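Side-chain contacts in endoglucanase (Clostridium thermocellum, PDB 2E4T), which cleaves internal beta-1,4-glucosidic bonds of cellulose and probably of xyloglucan, this chain being the glycoside hydrolase family 44 module of a larger enzyme: residues L317-Y322 with S427-S432; A237-Q242 with K333-I338; K216-K219 with Y224-I227. All blocks are in the same frame, centred on the assembly; numbering follows the deposited sequence. Where two conformers were deposited one is given.

The three contacts range from a local closure to the joining of two domains. Contact 3 comes first along the chain and closes the short turn between helix 204-221 and strand 226-232 of the TIM-like barrel. Contact 2 opens soon afterwards at 237-242, on the small helix after that strand, and closes at 333-338, where helix 338-349 begins. Before it closes, contact 1 opens at 317-322; it closes only at 427-432, in the beta domain, so that contacts 1 and 2 cross. These two also touch, with Trp-318 C 3.4 Å from Pro-337 CB. Contact 3 stands apart, its nearest atoms about 15 Å from contact 2 and about 20 Å from contact 1.

Contact 1 of 3, residues L317-Y322 with S427-S432; sequences LWDPTY and SDIEVS
Asp-319 and Ile-429 face each other with their CA atoms 9.2 Å apart, the first opening a type I beta turn to Tyr-322, the second lying in the turn between strands 420-426 and 432-439. One methyl carries the contact. Ile-429 CD1 reaches to 4.0 Å from Trp-318 CH2, at the far end of the indole, and to 3.2 Å from Asp-319 OD2, while Thr-321 OG1 is 4.1 Å from Ile-429 CD1. Asp-319 CB lies 3.5 Å above the plane of the Trp-318 ring, over its centre; with CG anti to the backbone N (chi1 175°), the carboxylate points on to Ile-429. Its OD1 accepts Thr-321 N at 2.9 Å, closing an Asx turn, and also Thr-321 OG1 at 2.7 Å, both from one face of the carboxylate; OD2 has Arg-315 as its salt-bridge partner. In the other loop Asp-428 OD1 accepts Glu-430 N nearly along its C-O axis and Val-431 N from above the carboxylate plane, bracing the turn that presents Ile-429. Between the loops themselves the touch is van der Waals contact of one methyl; a polar link between barrel and beta domain beside it is Glu-430 O with Gln-312 NE2.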
ATOM      1  N   LEU A 317      -3.093  -8.081  11.509  1.00  5.41           N
ATOM      2  CA  LEU A 317      -1.833  -7.494  11.104  1.00  5.55           C
ATOM      3  C   LEU A 317      -0.738  -7.613  12.184  1.00  5.73           C
ATOM      4  O   LEU A 317       0.440  -7.690  11.834  1.00  6.33           O
ATOM      5  CB  LEU A 317      -2.003  -6.022  10.736  1.00  5.59           C
ATOM      6  CG  LEU A 317      -2.909  -5.762   9.534  1.00  5.56           C
ATOM      7  CD1 LEU A 317      -3.189  -4.256   9.381  1.00  6.91           C
ATOM      8  CD2 LEU A 317      -2.292  -6.298   8.236  1.00  6.90           C
ATOM      9  N   TRP A 318      -1.117  -7.532  13.488  1.00  5.73           N
ATOM     10  CA  TRP A 318      -0.123  -7.326  14.526  1.00  6.01           C
ATOM     11  C   TRP A 318      -0.308  -8.169  15.781  1.00  6.17           C
ATOM     12  O   TRP A 318       0.681  -8.317  16.534  1.00  7.24           O
ATOM     13  CB  TRP A 318      -0.060  -5.827  14.948  1.00  6.12           C
ATOM     14  CG  TRP A 318      -1.316  -5.369  15.624  1.00  6.36           C
ATOM     15  CD1 TRP A 318      -2.452  -4.841  15.038  1.00  6.26           C
ATOM     16  CD2 TRP A 318      -1.605  -5.407  17.038  1.00  6.42           C
ATOM     17  NE1 TRP A 318      -3.401  -4.562  15.996  1.00  6.48           N
ATOM     18  CE2 TRP A 318      -2.906  -4.923  17.215  1.00  6.51           C
ATOM     19  CE3 TRP A 318      -0.863  -5.833  18.164  1.00  7.46           C
ATOM     20  CZ2 TRP A 318      -3.506  -4.821  18.478  1.00  7.64           C
ATOM     21  CZ3 TRP A 318      -1.486  -5.773  19.409  1.00  8.69           C
ATOM     22  CH2 TRP A 318      -2.787  -5.271  19.562  1.00  8.65           C
ATOM     23  N   ASP A 319      -1.523  -8.610  16.107  1.00  6.40           N
ATOM     24  CA  ASP A 319      -1.835  -9.066  17.463  1.00  6.36           C
ATOM     25  C   ASP A 319      -1.766 -10.586  17.503  1.00  6.70           C
ATOM     26  O   ASP A 319      -2.608 -11.275  16.886  1.00  7.39           O
ATOM     27  CB  ASP A 319      -3.274  -8.621  17.779  1.00  6.82           C
ATOM     28  CG  ASP A 319      -3.825  -9.100  19.084  1.00  7.03           C
ATOM     29  OD1 ASP A 319      -3.078  -9.745  19.893  1.00  7.84           O
ATOM     30  OD2 ASP A 319      -5.021  -8.860  19.314  1.00  8.24           O
ATOM     31  N   PRO A 320      -0.780 -11.172  18.233  1.00  7.52           N
ATOM     32  CA  PRO A 320      -0.698 -12.631  18.254  1.00  8.76           C
ATOM     33  C   PRO A 320      -1.889 -13.300  18.923  1.00  9.25           C
ATOM     34  O   PRO A 320      -2.090 -14.538  18.680  1.00 11.95           O
ATOM     35  CB  PRO A 320       0.595 -12.908  19.039  1.00 11.16           C
ATOM     36  CG  PRO A 320       0.806 -11.712  19.876  1.00 12.35           C
ATOM     37  CD  PRO A 320       0.250 -10.523  19.047  1.00  8.40           C
ATOM     38  N   THR A 321      -2.684 -12.575  19.695  1.00  8.52           N
ATOM     39  CA  THR A 321      -3.803 -13.210  20.362  1.00 10.00           C
ATOM     40  C   THR A 321      -5.056 -13.301  19.491  1.00  9.60           C
ATOM     41  O   THR A 321      -6.046 -13.922  19.915  1.00 12.23           O
ATOM     42  CB  THR A 321      -4.179 -12.455  21.664  1.00 10.91           C
ATOM     43  OG1 THR A 321      -4.817 -11.201  21.368  1.00 11.43           O
ATOM     44  CG2 THR A 321      -2.952 -12.236  22.582  1.00 13.19           C
ATOM     45  N   TYR A 322      -5.050 -12.665  18.319  1.00  8.54           N
ATOM     46  CA  TYR A 322      -6.274 -12.589  17.517  1.00  8.25           C
ATOM     47  C   TYR A 322      -6.280 -13.592  16.363  1.00  7.68           C
ATOM     48  O   TYR A 322      -5.418 -13.545  15.472  1.00  8.96           O
ATOM     49  CB  TYR A 322      -6.434 -11.135  16.960  1.00  8.18           C
ATOM     50  CG  TYR A 322      -7.752 -11.020  16.253  1.00  7.64           C
ATOM     51  CD1 TYR A 322      -8.932 -11.053  16.986  1.00  8.61           C
ATOM     52  CD2 TYR A 322      -7.828 -10.901  14.859  1.00  7.48           C
ATOM     53  CE1 TYR A 322     -10.151 -10.989  16.352  1.00  9.12           C
ATOM     54  CE2 TYR A 322      -9.050 -10.854  14.223  1.00  8.61           C
ATOM     55  CZ  TYR A 322     -10.196 -10.902  14.972  1.00  8.09           C
ATOM     56  OH  TYR A 322     -11.399 -10.868  14.300  1.00  9.71           O
ATOM     57  N   SER A 427      -5.835  -0.670  27.774  1.00  8.36           N
ATOM     58  CA  SER A 427      -6.169  -1.840  28.593  1.00  8.73           C
ATOM     59  C   SER A 427      -7.192  -2.741  27.904  1.00  8.28           C
ATOM     60  O   SER A 427      -7.500  -3.814  28.438  1.00 10.03           O
ATOM     61  CB  SER A 427      -6.699  -1.405  29.965  1.00  9.18           C
ATOM     62  OG  SER A 427      -7.905  -0.692  29.824  1.00  8.97           O
ATOM     63  N   ASP A 428      -7.728  -2.361  26.744  1.00  8.05           N
ATOM     64  CA  ASP A 428      -8.740  -3.214  26.082  1.00  7.88           C
ATOM     65  C   ASP A 428      -8.589  -3.053  24.571  1.00  7.52           C
ATOM     66  O   ASP A 428      -9.133  -2.125  23.956  1.00  8.13           O
ATOM     67  CB  ASP A 428     -10.146  -2.888  26.538  1.00  9.03           C
ATOM     68  CG  ASP A 428     -11.180  -3.864  25.961  1.00 10.25           C
ATOM     69  OD1 ASP A 428     -10.924  -4.472  24.899  1.00 10.50           O
ATOM     70  OD2 ASP A 428     -12.268  -4.015  26.576  1.00 13.03           O
ATOM     71  N   ILE A 429      -7.844  -3.974  23.968  1.00  7.73           N
ATOM     72  CA  ILE A 429      -7.547  -3.927  22.549  1.00  7.82           C
ATOM     73  C   ILE A 429      -8.695  -4.371  21.676  1.00  7.82           C
ATOM     74  O   ILE A 429      -8.590  -4.228  20.437  1.00  8.73           O
ATOM     75  CB  ILE A 429      -6.268  -4.763  22.211  1.00  8.69           C
ATOM     76  CG1 ILE A 429      -6.506  -6.259  22.391  1.00 10.33           C
ATOM     77  CG2 ILE A 429      -5.059  -4.247  22.962  1.00 10.66           C
ATOM     78  CD1 ILE A 429      -5.296  -7.146  22.058  1.00 11.79           C
ATOM     79  N   GLU A 430      -9.753  -4.936  22.266  1.00  8.41           N
ATOM     80  CA  GLU A 430     -10.935  -5.332  21.513  1.00  8.24           C
ATOM     81  C   GLU A 430     -11.893  -4.147  21.324  1.00  7.71           C
ATOM     82  O   GLU A 430     -12.367  -3.886  20.227  1.00  9.32           O
ATOM     83  CB  GLU A 430     -11.630  -6.474  22.236  1.00  9.69           C
ATOM     84  CG  GLU A 430     -12.795  -7.001  21.454  1.00 12.89           C
ATOM     85  CD  GLU A 430     -13.574  -8.033  22.219  1.00 19.63           C
ATOM     86  OE1 GLU A 430     -13.720  -7.910  23.468  1.00 25.69           O
ATOM     87  OE2 GLU A 430     -14.036  -9.000  21.583  1.00 27.63           O
ATOM     88  N   VAL A 431     -12.127  -3.364  22.391  1.00  7.07           N
ATOM     89  CA  VAL A 431     -13.065  -2.277  22.292  1.00  7.31           C
ATOM     90  C   VAL A 431     -12.438  -1.006  21.765  1.00  6.12           C
ATOM     91  O   VAL A 431     -13.176  -0.081  21.383  1.00  7.70           O
ATOM     92  CB  VAL A 431     -13.760  -1.996  23.671  1.00  7.83           C
ATOM     93  CG1 VAL A 431     -12.848  -1.190  24.582  1.00  8.72           C
ATOM     94  CG2 VAL A 431     -15.067  -1.309  23.489  1.00  9.92           C
ATOM     95  N   SER A 432     -11.107  -0.921  21.746  1.00  6.56           N
ATOM     96  CA  SER A 432     -10.447   0.321  21.393  1.00  6.49           C
ATOM     97  C   SER A 432      -9.145   0.093  20.717  1.00  6.05           C
ATOM     98  O   SER A 432      -8.558  -0.987  20.804  1.00  6.75           O
ATOM     99  CB  SER A 432     -10.241   1.189  22.651  1.00  7.20           C
ATOM    100  OG  SER A 432      -9.244   0.644  23.522  1.00  8.15           O
TER

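Contact 2 of 3, residues A237-Q242 with K333-I338; sequences AYETLQ and KDFLPI
The Tyr-238 ring meets Ile-338 at its edge: CD1 of the isoleucine lies near the ring plane, 4.1 Å from CE2 and 4.2 Å from CD2, and the two side chains cross at about a right angle. The second flat group, Phe-335, receives Glu-239 obliquely, with OE2 4.2 Å from CE2 and the carboxylate turned 49° against the ring. Trp-256 also meets the phenyl, with its plane inclined by about 35°. The polar ends look beyond the contact. Tyr-238 OH bonds to His-283 O, which fixes the far end of the phenol against strand 279-284. Glu-239, extended beyond CG, gives OE1 to a salt bridge with Lys-332, a bond likely to hold the carboxylate beside the phenyl. In the 333-338 segment, Ile-338 has CG1 directed to the phenol by a chi1 of -168°, and chi2 then sets CD1 at the ring edge; it is the first residue of helix 338-349, entered through cis Pro-337 at the N-cap position. This is side-chain packing between two connecting segments of a TIM-like barrel: the short helix that follows strand 226-232 is laid against the start of the helix leading into strand 354-360, with Trp-284 of strand 279-284 touching both Tyr-238 and Ile-338.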
ATOM      1  N   ALA A 237       0.119 -16.663  -2.649  1.00  5.56           N
ATOM      2  CA  ALA A 237       1.334 -16.269  -3.345  1.00  5.38           C
ATOM      3  C   ALA A 237       2.507 -16.045  -2.381  1.00  5.22           C
ATOM      4  O   ALA A 237       3.654 -16.391  -2.690  1.00  5.75           O
ATOM      5  CB  ALA A 237       1.100 -15.043  -4.220  1.00  5.92           C
ATOM      6  N   TYR A 238       2.220 -15.440  -1.206  1.00  5.38           N
ATOM      7  CA  TYR A 238       3.271 -15.316  -0.180  1.00  5.46           C
ATOM      8  C   TYR A 238       3.836 -16.698   0.159  1.00  5.28           C
ATOM      9  O   TYR A 238       5.038 -16.852   0.416  1.00  5.82           O
ATOM     10  CB  TYR A 238       2.746 -14.751   1.151  1.00  5.70           C
ATOM     11  CG  TYR A 238       2.083 -13.394   1.187  1.00  5.12           C
ATOM     12  CD1 TYR A 238       1.661 -12.669   0.071  1.00  5.54           C
ATOM     13  CD2 TYR A 238       1.774 -12.873   2.459  1.00  6.28           C
ATOM     14  CE1 TYR A 238       0.913 -11.517   0.215  1.00  5.57           C
ATOM     15  CE2 TYR A 238       1.053 -11.706   2.603  1.00  6.88           C
ATOM     16  CZ  TYR A 238       0.598 -11.014   1.501  1.00  5.90           C
ATOM     17  OH  TYR A 238      -0.159  -9.900   1.697  1.00  6.69           O
ATOM     18  N   GLU A 239       2.936 -17.696   0.240  1.00  5.49           N
ATOM     19  CA  GLU A 239       3.384 -18.986   0.756  1.00  5.83           C
ATOM     20  C   GLU A 239       4.119 -19.818  -0.293  1.00  5.65           C
ATOM     21  O   GLU A 239       5.197 -20.362  -0.017  1.00  6.44           O
ATOM     22  CB  GLU A 239       2.211 -19.784   1.356  1.00  6.37           C
ATOM     23  CG  GLU A 239       2.737 -20.915   2.215  1.00  8.11           C
ATOM     24  CD  GLU A 239       1.711 -21.839   2.788  1.00  8.61           C
ATOM     25  OE1 GLU A 239       0.511 -21.609   2.686  1.00  8.88           O
ATOM     26  OE2 GLU A 239       2.145 -22.864   3.405  1.00 12.81           O
ATOM     27  N   THR A 240       3.555 -19.938  -1.493  1.00  5.95           N
ATOM     28  CA  THR A 240       4.042 -20.893  -2.492  1.00  6.43           C
ATOM     29  C   THR A 240       4.066 -20.293  -3.909  1.00  5.91           C
ATOM     30  O   THR A 240       4.218 -21.059  -4.888  1.00  6.33           O
ATOM     31  CB  THR A 240       3.135 -22.150  -2.542  1.00  6.87           C
ATOM     32  OG1 THR A 240       1.853 -21.740  -3.032  1.00  7.16           O
ATOM     33  CG2 THR A 240       3.026 -22.835  -1.191  1.00  7.98           C
ATOM     34  N   LEU A 241       3.926 -18.970  -4.046  1.00  5.76           N
ATOM     35  CA  LEU A 241       3.840 -18.358  -5.372  1.00  5.52           C
ATOM     36  C   LEU A 241       2.728 -19.053  -6.171  1.00  5.91           C
ATOM     37  O   LEU A 241       2.827 -19.336  -7.353  1.00  6.35           O
ATOM     38  CB  LEU A 241       5.193 -18.312  -6.064  1.00  5.89           C
ATOM     39  CG  LEU A 241       5.295 -17.358  -7.272  1.00  5.99           C
ATOM     40  CD1 LEU A 241       5.162 -15.895  -6.835  1.00  6.43           C
ATOM     41  CD2 LEU A 241       6.640 -17.571  -7.974  1.00  6.77           C
ATOM     42  N   GLN A 242       1.582 -19.275  -5.489  1.00  6.12           N
ATOM     43  CA  GLN A 242       0.411 -19.917  -6.102  1.00  6.65           C
ATOM     44  C   GLN A 242       0.777 -21.300  -6.678  1.00  6.72           C
ATOM     45  O   GLN A 242       0.549 -21.616  -7.831  1.00  7.38           O
ATOM     46  CB  GLN A 242      -0.284 -19.059  -7.136  1.00  7.14           C
ATOM     47  CG  GLN A 242      -1.681 -19.498  -7.506  1.00  8.99           C
ATOM     48  CD  GLN A 242      -2.749 -18.832  -6.757  0.50 10.33           C
ATOM     49  OE1 GLN A 242      -2.593 -18.487  -5.587  0.50 10.04           O
ATOM     50  NE2 GLN A 242      -3.846 -18.601  -7.420  0.50 14.88           N
ATOM     51  N   LYS A 333      -1.964 -20.335  10.995  1.00  7.26           N
ATOM     52  CA  LYS A 333      -1.587 -19.675  12.243  1.00  7.37           C
ATOM     53  C   LYS A 333      -0.088 -19.469  12.375  1.00  7.07           C
ATOM     54  O   LYS A 333       0.349 -18.508  13.040  1.00  7.70           O
ATOM     55  CB  LYS A 333      -2.091 -20.472  13.452  1.00  8.00           C
ATOM     56  CG  LYS A 333      -3.623 -20.420  13.594  1.00  9.02           C
ATOM     57  CD  LYS A 333      -4.052 -21.314  14.752  1.00 10.19           C
ATOM     58  CE  LYS A 333      -5.567 -21.196  15.039  1.00 10.84           C
ATOM     59  NZ  LYS A 333      -6.337 -21.707  13.956  1.00 11.00           N
ATOM     60  N   ASP A 334       0.725 -20.344  11.786  1.00  7.32           N
ATOM     61  CA  ASP A 334       2.162 -20.206  11.866  1.00  8.38           C
ATOM     62  C   ASP A 334       2.694 -18.947  11.199  1.00  7.24           C
ATOM     63  O   ASP A 334       3.846 -18.576  11.436  1.00  8.68           O
ATOM     64  CB  ASP A 334       2.843 -21.427  11.265  1.00 10.86           C
ATOM     65  CG  ASP A 334       4.341 -21.448  11.482  0.50 12.02           C
ATOM     66  OD1 ASP A 334       4.767 -21.359  12.651  0.50 14.93           O
ATOM     67  OD2 ASP A 334       5.111 -21.650  10.503  0.50 15.11           O
ATOM     68  N   PHE A 335       1.855 -18.286  10.379  1.00  6.73           N
ATOM     69  CA  PHE A 335       2.275 -17.085   9.643  1.00  6.51           C
ATOM     70  C   PHE A 335       1.577 -15.819  10.147  1.00  6.42           C
ATOM     71  O   PHE A 335       1.718 -14.760   9.525  1.00  6.89           O
ATOM     72  CB  PHE A 335       2.021 -17.273   8.145  1.00  6.60           C
ATOM     73  CG  PHE A 335       2.822 -18.401   7.563  1.00  7.10           C
ATOM     74  CD1 PHE A 335       4.139 -18.183   7.141  1.00  7.14           C
ATOM     75  CD2 PHE A 335       2.267 -19.676   7.418  1.00  8.07           C
ATOM     76  CE1 PHE A 335       4.864 -19.213   6.622  1.00  8.63           C
ATOM     77  CE2 PHE A 335       3.013 -20.720   6.852  1.00  9.32           C
ATOM     78  CZ  PHE A 335       4.300 -20.481   6.456  1.00  9.46           C
ATOM     79  N   LEU A 336       0.815 -15.940  11.257  1.00  6.58           N
ATOM     80  CA  LEU A 336       0.086 -14.804  11.836  1.00  6.79           C
ATOM     81  C   LEU A 336       0.714 -14.470  13.185  1.00  6.86           C
ATOM     82  O   LEU A 336       1.183 -15.368  13.905  1.00  8.11           O
ATOM     83  CB  LEU A 336      -1.374 -15.140  12.017  1.00  7.50           C
ATOM     84  CG  LEU A 336      -2.110 -15.466  10.734  1.00  7.82           C
ATOM     85  CD1 LEU A 336      -3.592 -15.784  11.049  1.00  9.31           C
ATOM     86  CD2 LEU A 336      -1.986 -14.308   9.700  1.00  8.88           C
ATOM     87  N   PRO A 337       0.715 -13.184  13.580  1.00  6.48           N
ATOM     88  CA  PRO A 337       0.164 -12.044  12.849  1.00  6.13           C
ATOM     89  C   PRO A 337       1.037 -11.711  11.647  1.00  5.80           C
ATOM     90  O   PRO A 337       2.262 -11.960  11.634  1.00  6.28           O
ATOM     91  CB  PRO A 337       0.175 -10.917  13.877  1.00  7.16           C
ATOM     92  CG  PRO A 337       1.311 -11.296  14.846  1.00  7.62           C
ATOM     93  CD  PRO A 337       1.267 -12.803  14.902  1.00  7.56           C
ATOM     94  N   ILE A 338       0.438 -11.163  10.576  1.00  5.64           N
ATOM     95  CA  ILE A 338       1.147 -11.150   9.300  1.00  5.45           C
ATOM     96  C   ILE A 338       2.275 -10.133   9.249  1.00  5.69           C
ATOM     97  O   ILE A 338       3.334 -10.460   8.688  1.00  5.92           O
ATOM     98  CB  ILE A 338       0.149 -11.010   8.107  1.00  5.96           C
ATOM     99  CG1 ILE A 338       0.844 -11.283   6.771  1.00  6.86           C
ATOM    100  CG2 ILE A 338      -0.584  -9.698   8.088  1.00  6.91           C
ATOM    101  CD1 ILE A 338       1.348 -12.708   6.592  1.00  9.45           C
TER

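Contact 3 of 3, residues K216-K219 with Y224-I227; sequences KAVK and YAEI
Lys-219 NZ is gripped by three partners: it bonds to Ala-225 O at 3.0 Å, donates to a water at 2.6 Å, and forms a salt bridge with Asp-278 outside the two segments. The water in turn donates to Ala-225 O at 2.9 Å, so ammonium, water and carbonyl close a small triangle in which the direct and the relayed bond converge on the same oxygen. The ammonium approaches this carbonyl almost end-on, at a C=O...N angle of 165°. To get there the lysine runs extended from CB to CE and then bends at its last torsion (chi4 -92°), an unusual value. The extended part of the chain brings CE alongside Ile-227, 3.8 Å from CG1, where the two side chains cross at a slant; the bend then turns NZ to the carbonyl. The aliphatic shaft therefore shares in the hydrophobic packing while the charge is served at its end. Asp-278 does double duty, since OD2 also accepts from Ile-227 N, and it probably offsets the charge of a lysine that is itself buried. Beneath this polar cluster the contact is purely apolar. Val-218 and Ile-227 reach toward each other tip to tip, and CD1 of the isoleucine sits 4.1 Å from Val-218 CB and equally far from both valine methyls, set over the end of the valine branch, opposite CA. Ala-225 CB packs separately on Val-218, 4.3 Å from CG1, and Tyr-181 of the neighbouring strand 180-183 touches both Val-218 and Ala-225. Helix 204-221 is in this way folded back on the opening of strand 226-232, which runs parallel to strand 180-183: the returning half of a beta-alpha-beta crossover, the repeated building unit of the TIM-barrel fold.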
ATOM      1  N   LYS A 216      18.609  -4.296 -11.907  1.00  5.75           N
ATOM      2  CA  LYS A 216      19.903  -3.832 -12.420  1.00  6.43           C
ATOM      3  C   LYS A 216      19.722  -2.783 -13.493  1.00  6.30           C
ATOM      4  O   LYS A 216      20.434  -1.762 -13.516  1.00  6.93           O
ATOM      5  CB  LYS A 216      20.728  -4.995 -12.965  1.00  7.09           C
ATOM      6  CG  LYS A 216      21.281  -5.907 -11.919  1.00  7.62           C
ATOM      7  CD  LYS A 216      21.835  -7.201 -12.538  1.00  9.40           C
ATOM      8  CE  LYS A 216      22.475  -8.130 -11.556  0.50  7.21           C
ATOM      9  NZ  LYS A 216      22.870  -9.427 -12.177  0.50  9.84           N
ATOM     10  N   ALA A 217      18.804  -3.028 -14.429  1.00  6.39           N
ATOM     11  CA  ALA A 217      18.617  -2.120 -15.533  1.00  6.54           C
ATOM     12  C   ALA A 217      18.164  -0.733 -15.055  1.00  6.12           C
ATOM     13  O   ALA A 217      18.628   0.306 -15.551  1.00  7.04           O
ATOM     14  CB  ALA A 217      17.562  -2.712 -16.498  1.00  7.74           C
ATOM     15  N   VAL A 218      17.209  -0.724 -14.119  1.00  6.13           N
ATOM     16  CA  VAL A 218      16.698   0.542 -13.577  1.00  6.16           C
ATOM     17  C   VAL A 218      17.800   1.288 -12.834  1.00  6.17           C
ATOM     18  O   VAL A 218      17.962   2.503 -13.008  1.00  6.70           O
ATOM     19  CB  VAL A 218      15.499   0.265 -12.620  1.00  6.33           C
ATOM     20  CG1 VAL A 218      15.098   1.550 -11.873  1.00  7.23           C
ATOM     21  CG2 VAL A 218      14.348  -0.312 -13.376  1.00  7.56           C
ATOM     22  N   LYS A 219      18.535   0.570 -11.975  1.00  6.20           N
ATOM     23  CA  LYS A 219      19.526   1.240 -11.108  1.00  6.92           C
ATOM     24  C   LYS A 219      20.722   1.768 -11.884  1.00  6.85           C
ATOM     25  O   LYS A 219      21.396   2.665 -11.382  1.00  7.75           O
ATOM     26  CB  LYS A 219      19.905   0.335  -9.957  1.00  8.00           C
ATOM     27  CG  LYS A 219      18.684   0.242  -9.003  1.00  9.42           C
ATOM     28  CD  LYS A 219      18.949  -0.633  -7.815  1.00 12.75           C
ATOM     29  CE  LYS A 219      17.842  -0.599  -6.827  1.00 10.86           C
ATOM     30  NZ  LYS A 219      17.883   0.336  -5.754  1.00 14.64           N
ATOM     31  N   TYR A 224      19.301   5.934  -7.423  1.00  6.71           N
ATOM     32  CA  TYR A 224      18.609   6.321  -6.197  1.00  7.01           C
ATOM     33  C   TYR A 224      17.190   5.772  -6.159  1.00  6.68           C
ATOM     34  O   TYR A 224      16.505   5.892  -5.116  1.00  7.75           O
ATOM     35  CB  TYR A 224      18.540   7.868  -6.106  1.00  7.91           C
ATOM     36  CG  TYR A 224      19.930   8.433  -6.204  1.00  9.69           C
ATOM     37  CD1 TYR A 224      20.813   8.382  -5.157  1.00 14.28           C
ATOM     38  CD2 TYR A 224      20.380   8.986  -7.390  1.00 11.09           C
ATOM     39  CE1 TYR A 224      22.139   8.871  -5.317  1.00 18.63           C
ATOM     40  CE2 TYR A 224      21.671   9.498  -7.576  1.00 14.58           C
ATOM     41  CZ  TYR A 224      22.548   9.399  -6.540  1.00 16.46           C
ATOM     42  OH  TYR A 224      23.834   9.880  -6.667  1.00 20.10           O
ATOM     43  N   ALA A 225      16.699   5.199  -7.255  1.00  6.56           N
ATOM     44  CA  ALA A 225      15.310   4.726  -7.288  1.00  6.52           C
ATOM     45  C   ALA A 225      15.172   3.459  -6.450  1.00  6.24           C
ATOM     46  O   ALA A 225      16.076   2.608  -6.440  1.00  8.05           O
ATOM     47  CB  ALA A 225      14.914   4.463  -8.738  1.00  8.24           C
ATOM     48  N   GLU A 226      14.022   3.332  -5.801  1.00  5.69           N
ATOM     49  CA  GLU A 226      13.741   2.148  -4.982  1.00  5.30           C
ATOM     50  C   GLU A 226      12.971   1.132  -5.805  1.00  5.31           C
ATOM     51  O   GLU A 226      11.982   1.500  -6.468  1.00  6.89           O
ATOM     52  CB  GLU A 226      12.937   2.565  -3.745  1.00  5.57           C
ATOM     53  CG  GLU A 226      13.823   3.295  -2.771  1.00  6.47           C
ATOM     54  CD  GLU A 226      13.111   3.769  -1.515  1.00  6.85           C
ATOM     55  OE1 GLU A 226      11.967   4.268  -1.590  1.00  7.31           O
ATOM     56  OE2 GLU A 226      13.697   3.638  -0.437  1.00 11.60           O
ATOM     57  N   ILE A 227      13.407  -0.123  -5.708  1.00  5.11           N
ATOM     58  CA  ILE A 227      12.727  -1.228  -6.389  1.00  4.97           C
ATOM     59  C   ILE A 227      11.865  -1.981  -5.399  1.00  4.77           C
ATOM     60  O   ILE A 227      12.309  -2.414  -4.315  1.00  5.27           O
ATOM     61  CB  ILE A 227      13.807  -2.170  -7.031  1.00  5.64           C
ATOM     62  CG1 ILE A 227      14.464  -1.481  -8.217  1.00  7.15           C
ATOM     63  CG2 ILE A 227      13.183  -3.518  -7.396  1.00  6.62           C
ATOM     64  CD1 ILE A 227      13.511  -1.417  -9.491  1.00  9.37           C
TER
HETATM   65  O   HOH W   1      18.571   2.706  -5.044  1.00 17.95           O